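Local coordinates for protein Exo-beta-1,3-glucanase (Streptomyces sp. SirexAA-E, PDB 4PEY) that hydrolyses laminarin and laminarioligosaccharides as a secreted exo-beta-1,3-glucanase of glycoside hydrolase family 55, releasing glucose and laminaribiose, at residues 433-438 and 453-458; 128-133 and 398-403. The protein carries 1 engineered substitution. All blocks are in the same frame, centred on the assembly; numbering follows the deposited sequence.

Interaction 1. Residues 433-438 and 453-458; sequences LFVEHF and IFYQNA. Engineered in segment 453-458: Ala458 (natural residue Glu). With BGC (beta-D-glucopyranose), chain B.
Two hydrogen bonds of this contact meet at OE2 of Glu436: Gln456 NE2 reaches it across the strands at 3.0 Å, and O2 of the bound glucose gives it a hydrogen bond. The amide approaches from above the carboxylate plane, with its own plane turned almost perpendicular to the carboxylate. Glu436 OE1 takes the sugar's O3 at 2.6 Å and also Trp400 NE1, so both oxygens are engaged and the rotation of the carboxylate is fixed. His437 completes the grip on the sugar, its NE2 donating to O3 at 2.8 Å, while its ND1 is held by Lys459 O. Gln456 points its amide at the carboxylate because its chain, with CG opposite the backbone N (chi1 -176°), bends at chi2; its OE1 lies at the edge of the Phe434 ring and accepts from Gln130. On the face of the sheet that carries Phe434 and Gln456, Phe454 CE2 sits over the rim of the Phe434 ring, 3.3 Å from Phe434 CZ, with the planes at 45°. The opposite face carries Leu433 and Tyr455, Leu433 CG resting 3.6 Å from Tyr455 CD1. Asn457 ND2 turns back to Val435 O at 2.9 Å, while its OD1 pairs with Ser496. Ala458, an engineered replacement for the glutamate inferred to be the proton donor, brings only its methyl to Glu436 OE2 and His437 CE1; its backbone O accepts from His437 N at 2.8 Å. The axes of the short strands 433-436 and 454-458 come within 4.8 Å and lie 13° from parallel, a ladder of successive beta-helix coils that presents the substrate site from neighbouring strand ends.

Interaction 2. Residues 128-133 and 398-403; sequences VSQAAP and HTWVWR. With BGC (beta-D-glucopyranose), chain B.
Gln130 lays its CB over the five-membered ring of Trp400, a CH-pi contact 3.4 Å from the ring centroid and only 12° off its normal. The contact joins a loop of the N-terminal half to a strand of the second parallel beta-helix, at the substrate site. The bend of Gln130 at chi2 (97°) sets its amide nearly parallel to the indole, and its NE2 donates to O2 of the glucose at 3.1 Å and to Gln456 OE1. Beside it, the methyl of Ala131 meets the six-membered part of the indole, CB lying 3.4 Å from Trp400 CE3. Trp402 CB packs on the opposite face of Trp400, and the NE1 of Trp402 donates to the sugar's O3 at 3.1 Å. A leucine in place of Trp400 would probably leave Glu436 OE1 without the indole N-H and Gln130 CB without a flat surface to rest on. Farther out, Pro133 CB packs 3.7 Å from His398 ND1, which is hydrogen-bonded to Asp370. The outermost link is a water that accepts from Ala131 N at 2.9 Å and lies in the imidazole plane, 2.8 Å from His398 NE2.

How the interactions relate
From the N terminus, the chain first lays down loop 128-133, between strands 123-125 and 134-135. Only 264 residues later does segment 398-403 arrive, and interaction 2 closes that long loop, tying the N-terminal half to the C-terminal one. Interaction 1 follows in series, neither nested nor crossing: segment 433-438 is joined by segment 453-458 after 14 residues, a local closure between successive coils. Strands 399-403 and 429-436 are themselves neighbours, so the two contacts share a continuous run of parallel strands, with Phe434 O 2.9 Å from Val401 N. One long-range and one local closure thus bring their residues to the same glucose.

Interaction 1. Residues 433-438 and 453-458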
loop_
_atom_site.group_PDB
_atom_site.type_symbol
_atom_site.label_atom_id
_atom_site.label_comp_id
_atom_site.label_asym_id
_atom_site.label_seq_id
_atom_site.Cartn_x
_atom_site.Cartn_y
_atom_site.Cartn_z
ATOM N N LEU A 433 6.754 -0.525 -1.394
ATOM C CA LEU A 433 6.786 -1.254 -0.134
ATOM C C LEU A 433 6.932 -0.298 1.056
ATOM O O LEU A 433 7.926 0.408 1.157
ATOM C CB LEU A 433 7.939 -2.260 -0.160
ATOM C CG LEU A 433 8.196 -3.175 1.036
ATOM C CD1 LEU A 433 7.025 -4.106 1.229
ATOM C CD2 LEU A 433 9.485 -3.974 0.812
ATOM N N PHE A 434 5.932 -0.266 1.935
ATOM C CA PHE A 434 5.932 0.629 3.095
ATOM C C PHE A 434 5.804 -0.236 4.345
ATOM O O PHE A 434 4.778 -0.892 4.521
ATOM C CB PHE A 434 4.751 1.615 3.063
ATOM C CG PHE A 434 4.688 2.527 1.853
ATOM C CD1 PHE A 434 4.320 2.039 0.606
ATOM C CD2 PHE A 434 4.902 3.898 1.995
ATOM C CE1 PHE A 434 4.224 2.883 -0.489
ATOM C CE2 PHE A 434 4.789 4.759 0.915
ATOM C CZ PHE A 434 4.445 4.252 -0.338
ATOM N N VAL A 435 6.818 -0.260 5.207
ATOM C CA VAL A 435 6.783 -1.121 6.395
ATOM C C VAL A 435 7.398 -0.378 7.573
ATOM O O VAL A 435 8.524 0.116 7.458
ATOM C CB VAL A 435 7.548 -2.458 6.174
ATOM C CG1 VAL A 435 7.354 -3.393 7.374
ATOM C CG2 VAL A 435 7.088 -3.148 4.891
ATOM N N GLU A 436 6.677 -0.292 8.696
ATOM C CA GLU A 436 7.097 0.595 9.798
ATOM C C GLU A 436 6.870 0.101 11.220
ATOM O O GLU A 436 5.821 -0.480 11.528
ATOM C CB GLU A 436 6.378 1.942 9.706
ATOM C CG GLU A 436 6.412 2.645 8.365
ATOM C CD GLU A 436 5.767 3.998 8.483
ATOM O OE1 GLU A 436 4.517 4.039 8.584
ATOM O OE2 GLU A 436 6.510 5.009 8.544
ATOM N N HIS A 437 7.870 0.380 12.065
ATOM C CA HIS A 437 7.799 0.407 13.532
ATOM C C HIS A 437 7.897 -0.952 14.235
ATOM O O HIS A 437 7.630 -1.033 15.435
ATOM C CB HIS A 437 6.520 1.115 14.016
ATOM C CG HIS A 437 6.294 2.468 13.410
ATOM N ND1 HIS A 437 7.256 3.458 13.388
ATOM C CD2 HIS A 437 5.198 2.995 12.807
ATOM C CE1 HIS A 437 6.766 4.531 12.790
ATOM N NE2 HIS A 437 5.523 4.274 12.424
ATOM N N PHE A 438 8.322 -1.999 13.529
ATOM C CA PHE A 438 8.397 -3.329 14.141
ATOM C C PHE A 438 9.517 -3.426 15.182
ATOM O O PHE A 438 10.501 -2.673 15.128
ATOM C CB PHE A 438 8.516 -4.383 13.034
ATOM C CG PHE A 438 7.248 -4.494 12.266
ATOM C CD1 PHE A 438 6.264 -5.392 12.661
ATOM C CD2 PHE A 438 6.966 -3.595 11.244
ATOM C CE1 PHE A 438 5.048 -5.433 12.008
ATOM C CE2 PHE A 438 5.749 -3.620 10.597
ATOM C CZ PHE A 438 4.782 -4.539 10.981
ATOM N N ILE A 453 11.300 -2.135 -5.651
ATOM C CA ILE A 453 11.312 -0.809 -6.240
ATOM C C ILE A 453 10.458 0.074 -5.340
ATOM O O ILE A 453 9.242 -0.111 -5.257
ATOM C CB ILE A 453 10.785 -0.807 -7.684
ATOM C CG1 ILE A 453 11.664 -1.697 -8.571
ATOM C CG2 ILE A 453 10.758 0.621 -8.243
ATOM C CD1 ILE A 453 11.073 -1.962 -9.932
ATOM N N PHE A 454 11.145 0.996 -4.658
ATOM C CA PHE A 454 10.646 1.886 -3.598
ATOM C C PHE A 454 10.412 1.191 -2.251
ATOM O O PHE A 454 9.584 0.285 -2.124
ATOM C CB PHE A 454 9.356 2.622 -3.983
ATOM C CG PHE A 454 8.908 3.596 -2.917
ATOM C CD1 PHE A 454 9.335 4.920 -2.939
ATOM C CD2 PHE A 454 8.090 3.178 -1.873
ATOM C CE1 PHE A 454 8.940 5.812 -1.945
ATOM C CE2 PHE A 454 7.704 4.056 -0.878
ATOM C CZ PHE A 454 8.119 5.376 -0.916
ATOM N N TYR A 455 11.118 1.672 -1.234
ATOM C CA TYR A 455 10.897 1.234 0.137
ATOM C C TYR A 455 10.835 2.439 1.055
ATOM O O TYR A 455 11.677 3.340 0.963
ATOM C CB TYR A 455 12.007 0.287 0.603
ATOM C CG TYR A 455 11.836 -0.256 2.009
ATOM C CD1 TYR A 455 10.682 -0.942 2.370
ATOM C CD2 TYR A 455 12.841 -0.106 2.972
ATOM C CE1 TYR A 455 10.519 -1.459 3.646
ATOM C CE2 TYR A 455 12.696 -0.631 4.259
ATOM C CZ TYR A 455 11.533 -1.308 4.590
ATOM O OH TYR A 455 11.365 -1.834 5.856
ATOM N N GLN A 456 9.836 2.457 1.931
ATOM C CA GLN A 456 9.762 3.460 2.993
ATOM C C GLN A 456 9.599 2.767 4.331
ATOM O O GLN A 456 8.670 1.969 4.518
ATOM C CB GLN A 456 8.603 4.442 2.773
ATOM C CG GLN A 456 8.558 5.582 3.829
ATOM C CD GLN A 456 7.727 5.247 5.062
ATOM O OE1 GLN A 456 6.585 4.786 4.955
ATOM N NE2 GLN A 456 8.304 5.477 6.246
ATOM N N ASN A 457 10.511 3.065 5.254
ATOM C CA ASN A 457 10.438 2.558 6.609
ATOM C C ASN A 457 10.623 3.667 7.628
ATOM O O ASN A 457 11.325 4.646 7.367
ATOM C CB ASN A 457 11.503 1.486 6.843
ATOM C CG ASN A 457 11.759 1.237 8.317
ATOM O OD1 ASN A 457 12.642 1.853 8.928
ATOM N ND2 ASN A 457 10.982 0.336 8.904
ATOM N N ALA A 458 9.975 3.519 8.780
ATOM C CA ALA A 458 10.388 4.236 9.980
ATOM C C ALA A 458 10.543 3.191 11.061
ATOM O O ALA A 458 9.735 2.262 11.146
ATOM C CB ALA A 458 9.383 5.308 10.386
HETATM C C2 BGC B . 5.095 7.764 10.177
HETATM C C3 BGC B . 3.753 7.078 10.415
HETATM C C4 BGC B . 3.125 7.612 11.693
HETATM C C5 BGC B . 2.997 9.124 11.606
HETATM C C6 BGC B . 2.337 9.687 12.855
HETATM C C1 BGC B . 5.000 9.284 10.330
HETATM O O2 BGC B . 5.570 7.423 8.881
HETATM O O3 BGC B . 3.944 5.685 10.541
HETATM O O4 BGC B . 1.866 7.019 11.912
HETATM O O5 BGC B . 4.294 9.664 11.497
HETATM O O6 BGC B . 3.226 9.576 13.943
#

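Interaction 2. Residues 128-133 and 398-403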
loop_
_atom_site.group_PDB
_atom_site.type_symbol
_atom_site.label_atom_id
_atom_site.label_comp_id
_atom_site.label_asym_id
_atom_site.label_seq_id
_atom_site.Cartn_x
_atom_site.Cartn_y
_atom_site.Cartn_z
ATOM N N VAL A 128 -2.063 12.962 0.940
ATOM C CA VAL A 128 -2.191 11.742 1.718
ATOM C C VAL A 128 -0.862 11.282 2.280
ATOM O O VAL A 128 0.207 11.719 1.825
ATOM C CB VAL A 128 -2.777 10.610 0.858
ATOM C CG1 VAL A 128 -4.174 10.993 0.378
ATOM C CG2 VAL A 128 -1.863 10.315 -0.334
ATOM N N SER A 129 -0.917 10.401 3.272
ATOM C CA SER A 129 0.277 9.638 3.623
ATOM C C SER A 129 0.055 8.181 3.229
ATOM O O SER A 129 -0.421 7.922 2.117
ATOM C CB SER A 129 0.628 9.819 5.096
ATOM O OG SER A 129 1.079 11.161 5.265
ATOM N N GLN A 130 0.400 7.230 4.093
ATOM C CA GLN A 130 0.419 5.825 3.670
ATOM C C GLN A 130 -0.966 5.179 3.519
ATOM O O GLN A 130 -1.954 5.632 4.116
ATOM C CB GLN A 130 1.278 5.000 4.638
ATOM C CG GLN A 130 2.761 5.393 4.654
ATOM C CD GLN A 130 3.115 6.346 5.797
ATOM O OE1 GLN A 130 2.245 7.026 6.349
ATOM N NE2 GLN A 130 4.396 6.383 6.165
ATOM N N ALA A 131 -1.013 4.115 2.710
ATOM C CA ALA A 131 -2.228 3.344 2.421
ATOM C C ALA A 131 -3.328 4.222 1.840
ATOM O O ALA A 131 -4.485 4.160 2.273
ATOM C CB ALA A 131 -2.735 2.614 3.674
ATOM N N ALA A 132 -2.970 5.030 0.849
ATOM C CA ALA A 132 -3.950 5.913 0.219
ATOM C C ALA A 132 -3.765 5.900 -1.298
ATOM O O ALA A 132 -3.415 6.926 -1.911
ATOM C CB ALA A 132 -3.824 7.328 0.772
ATOM N N PRO A 133 -3.988 4.731 -1.915
ATOM C CA PRO A 133 -3.659 4.568 -3.335
ATOM C C PRO A 133 -4.496 5.409 -4.296
ATOM O O PRO A 133 -5.673 5.691 -4.066
ATOM C CB PRO A 133 -3.918 3.074 -3.578
ATOM C CG PRO A 133 -4.956 2.711 -2.555
ATOM C CD PRO A 133 -4.554 3.496 -1.336
ATOM N N HIS A 398 2.085 -2.294 -3.802
ATOM C CA HIS A 398 1.545 -1.425 -2.743
ATOM C C HIS A 398 1.051 -2.164 -1.509
ATOM O O HIS A 398 -0.057 -2.714 -1.471
ATOM C CB HIS A 398 0.420 -0.519 -3.231
ATOM C CG HIS A 398 0.158 0.621 -2.296
ATOM N ND1 HIS A 398 -1.074 1.229 -2.170
ATOM C CD2 HIS A 398 0.987 1.255 -1.432
ATOM C CE1 HIS A 398 -0.987 2.199 -1.272
ATOM N NE2 HIS A 398 0.247 2.233 -0.808
ATOM N N THR A 399 1.899 -2.166 -0.489
ATOM C CA THR A 399 1.489 -2.619 0.828
ATOM C C THR A 399 1.961 -1.606 1.869
ATOM O O THR A 399 2.962 -0.922 1.669
ATOM C CB THR A 399 2.042 -4.033 1.144
ATOM O OG1 THR A 399 1.459 -4.509 2.355
ATOM C CG2 THR A 399 3.540 -4.023 1.290
ATOM N N TRP A 400 1.189 -1.477 2.947
ATOM C CA TRP A 400 1.611 -0.759 4.145
ATOM C C TRP A 400 1.425 -1.715 5.290
ATOM O O TRP A 400 0.293 -2.094 5.611
ATOM C CB TRP A 400 0.796 0.513 4.395
ATOM C CG TRP A 400 1.291 1.408 5.544
ATOM C CD1 TRP A 400 2.589 1.648 5.917
ATOM C CD2 TRP A 400 0.472 2.190 6.436
ATOM N NE1 TRP A 400 2.624 2.541 6.981
ATOM C CE2 TRP A 400 1.338 2.888 7.308
ATOM C CE3 TRP A 400 -0.909 2.378 6.566
ATOM C CZ2 TRP A 400 0.864 3.756 8.292
ATOM C CZ3 TRP A 400 -1.381 3.240 7.556
ATOM C CH2 TRP A 400 -0.496 3.902 8.415
ATOM N N VAL A 401 2.538 -2.106 5.896
ATOM C CA VAL A 401 2.527 -3.043 7.003
ATOM C C VAL A 401 3.014 -2.237 8.198
ATOM O O VAL A 401 4.171 -1.823 8.245
ATOM C CB VAL A 401 3.412 -4.277 6.695
ATOM C CG1 VAL A 401 3.446 -5.240 7.871
ATOM C CG2 VAL A 401 2.902 -4.970 5.443
ATOM N N TRP A 402 2.116 -2.004 9.153
ATOM C CA TRP A 402 2.292 -0.927 10.128
ATOM C C TRP A 402 2.017 -1.346 11.558
ATOM O O TRP A 402 0.869 -1.618 11.920
ATOM C CB TRP A 402 1.368 0.236 9.748
ATOM C CG TRP A 402 1.398 1.499 10.595
ATOM C CD1 TRP A 402 2.378 2.458 10.612
ATOM C CD2 TRP A 402 0.359 1.976 11.461
ATOM N NE1 TRP A 402 2.016 3.497 11.450
ATOM C CE2 TRP A 402 0.784 3.221 11.987
ATOM C CE3 TRP A 402 -0.888 1.470 11.852
ATOM C CZ2 TRP A 402 0.003 3.962 12.874
ATOM C CZ3 TRP A 402 -1.653 2.202 12.743
ATOM C CH2 TRP A 402 -1.207 3.438 13.239
ATOM N N ARG A 403 3.069 -1.398 12.372
ATOM C CA ARG A 403 2.887 -1.497 13.814
ATOM C C ARG A 403 2.549 -0.089 14.313
ATOM O O ARG A 403 3.310 0.854 14.080
ATOM C CB ARG A 403 4.133 -2.056 14.509
ATOM C CG ARG A 403 4.027 -1.986 16.024
ATOM C CD ARG A 403 5.184 -2.659 16.759
ATOM N NE ARG A 403 5.070 -2.374 18.186
ATOM C CZ ARG A 403 5.765 -1.447 18.838
ATOM N NH1 ARG A 403 6.697 -0.723 18.225
ATOM N NH2 ARG A 403 5.538 -1.254 20.121
HETATM C C2 BGC B . 5.095 7.764 10.177
HETATM C C3 BGC B . 3.753 7.078 10.415
HETATM C C4 BGC B . 3.125 7.612 11.693
HETATM C C5 BGC B . 2.997 9.124 11.606
HETATM C C6 BGC B . 2.337 9.687 12.855
HETATM C C1 BGC B . 5.000 9.284 10.330
HETATM O O2 BGC B . 5.570 7.423 8.881
HETATM O O3 BGC B . 3.944 5.685 10.541
HETATM O O4 BGC B . 1.866 7.019 11.912
HETATM O O5 BGC B . 4.294 9.664 11.497
HETATM O O6 BGC B . 3.226 9.576 13.943
HETATM O O HOH W 1 1.357 4.018 1.013
#